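Local coordinates for protein dihydropteroate synthase (Anaplasma phagocytophilum, PDB 6UCZ) that probably catalyses the condensation of (7,8-dihydropterin-6-yl)methyl diphosphate with 4-aminobenzoate to give 7,8-dihydropteroate in folate biosynthesis, at residues S187-D190 with T191-Q195. Residues are numbered along the deposited sequence; the frame is centred on the assembly and turned at random.
Sequences SRVD and TLIAQ
The flat carbonyl group of Ser187 takes two bonds from Thr191: Thr191 N and Thr191 OG1 each lie 3.1 Å from Ser187 O and reach it from opposite sides of the carbonyl plane, each tilted from it by a little under 30°. The hydroxyl gets there because OG1 lies beside its own backbone N, anti to the carbonyl carbon (chi1 -62°), and folds back over the preceding turn, as serine and threonine often do within helices. The guanidinium of Arg188 makes a cation-pi contact with Trp184, while NE donates to Gly137 O and NH1 to Trp184 O; Arg188 O accepts from Leu192 N. This and the next two backbone bonds are regular i+4 to i helical bonds, Ile193 N to Val189 O (3.0 Å) being the straightest at 171° and Ala194 N to Asp190 O the last. One turn apart, Val189 and Ile193 run alongside each other, Val189 CG1 3.8 Å from Ile193 CD1. Gln195 leaves helical geometry, so this is the C-terminal end of helix 174-194, which flanks the parallel strands of the TIM barrel. Val189, Leu192 and Ile193 rest on Ile202 of strand 202-205, Val189 also meets Ile156 of strand 153-157, and Thr191 and Leu192 pack against Pro144 of helix 143-148.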
loop_
_atom_site.group_PDB
_atom_site.type_symbol
_atom_site.label_atom_id
_atom_site.label_comp_id
_atom_site.label_asym_id
_atom_site.label_seq_id
_atom_site.Cartn_x
_atom_site.Cartn_y
_atom_site.Cartn_z
ATOM N N SER A 187 -3.146 -17.663 -3.491
ATOM C CA SER A 187 -3.284 -18.006 -4.905
ATOM C C SER A 187 -2.435 -17.089 -5.781
ATOM O O SER A 187 -1.863 -17.530 -6.788
ATOM C CB SER A 187 -4.758 -17.943 -5.308
ATOM O OG SER A 187 -4.900 -17.748 -6.699
ATOM N N ARG A 188 -2.367 -15.803 -5.423
ATOM C CA ARG A 188 -1.588 -14.838 -6.191
ATOM C C ARG A 188 -0.091 -15.000 -5.950
ATOM O O ARG A 188 0.712 -14.802 -6.870
ATOM C CB ARG A 188 -2.068 -13.429 -5.871
ATOM C CG ARG A 188 -3.293 -13.076 -6.698
ATOM C CD ARG A 188 -4.363 -12.420 -5.868
ATOM N NE ARG A 188 -5.502 -12.030 -6.689
ATOM C CZ ARG A 188 -6.615 -12.751 -6.814
ATOM N NH1 ARG A 188 -6.743 -13.900 -6.160
ATOM N NH2 ARG A 188 -7.601 -12.314 -7.583
ATOM N N VAL A 189 0.304 -15.308 -4.712
ATOM C CA VAL A 189 1.694 -15.667 -4.443
ATOM C C VAL A 189 2.125 -16.809 -5.352
ATOM O O VAL A 189 3.202 -16.770 -5.962
ATOM C CB VAL A 189 1.884 -16.035 -2.960
ATOM C CG1 VAL A 189 3.251 -16.663 -2.743
ATOM C CG2 VAL A 189 1.726 -14.813 -2.084
ATOM N N ASP A 190 1.283 -17.845 -5.457
ATOM C CA ASP A 190 1.613 -18.988 -6.304
ATOM C C ASP A 190 1.781 -18.568 -7.755
ATOM O O ASP A 190 2.699 -19.031 -8.442
ATOM C CB ASP A 190 0.539 -20.069 -6.193
ATOM C CG ASP A 190 0.573 -20.798 -4.866
ATOM O OD1 ASP A 190 1.644 -20.827 -4.223
ATOM O OD2 ASP A 190 -0.473 -21.351 -4.471
ATOM N N THR A 191 0.897 -17.697 -8.244
ATOM C CA THR A 191 1.018 -17.219 -9.617
ATOM C C THR A 191 2.356 -16.524 -9.838
ATOM O O THR A 191 3.050 -16.783 -10.830
ATOM C CB THR A 191 -0.148 -16.288 -9.945
ATOM O OG1 THR A 191 -1.377 -17.022 -9.847
ATOM C CG2 THR A 191 -0.008 -15.716 -11.349
ATOM N N LEU A 192 2.739 -15.643 -8.914
ATOM C CA LEU A 192 3.989 -14.900 -9.051
ATOM C C LEU A 192 5.197 -15.830 -9.081
ATOM O O LEU A 192 6.080 -15.696 -9.937
ATOM C CB LEU A 192 4.121 -13.900 -7.895
ATOM C CG LEU A 192 3.149 -12.719 -7.865
ATOM C CD1 LEU A 192 3.205 -12.004 -6.516
ATOM C CD2 LEU A 192 3.481 -11.765 -8.991
ATOM N N ILE A 193 5.271 -16.756 -8.121
ATOM C CA ILE A 193 6.418 -17.657 -8.030
ATOM C C ILE A 193 6.507 -18.537 -9.265
ATOM O O ILE A 193 7.598 -18.772 -9.802
ATOM C CB ILE A 193 6.335 -18.497 -6.743
ATOM C CG1 ILE A 193 6.425 -17.595 -5.511
ATOM C CG2 ILE A 193 7.431 -19.552 -6.713
ATOM C CD1 ILE A 193 6.310 -18.354 -4.199
ATOM N N ALA A 194 5.364 -19.039 -9.738
ATOM C CA ALA A 194 5.371 -19.869 -10.940
ATOM C C ALA A 194 5.868 -19.097 -12.154
ATOM O O ALA A 194 6.465 -19.684 -13.061
ATOM C CB ALA A 194 3.974 -20.426 -11.208
ATOM N N GLN A 195 5.652 -17.786 -12.184
ATOM C CA GLN A 195 6.050 -16.958 -13.311
ATOM C C GLN A 195 7.418 -16.324 -13.115
ATOM O O GLN A 195 7.806 -15.458 -13.906
ATOM C CB GLN A 195 4.990 -15.886 -13.558
ATOM C CG GLN A 195 3.663 -16.470 -14.016
ATOM C CD GLN A 195 2.800 -15.477 -14.763
ATOM O OE1 GLN A 195 3.278 -14.730 -15.616
ATOM N NE2 GLN A 195 1.514 -15.450 -14.425
#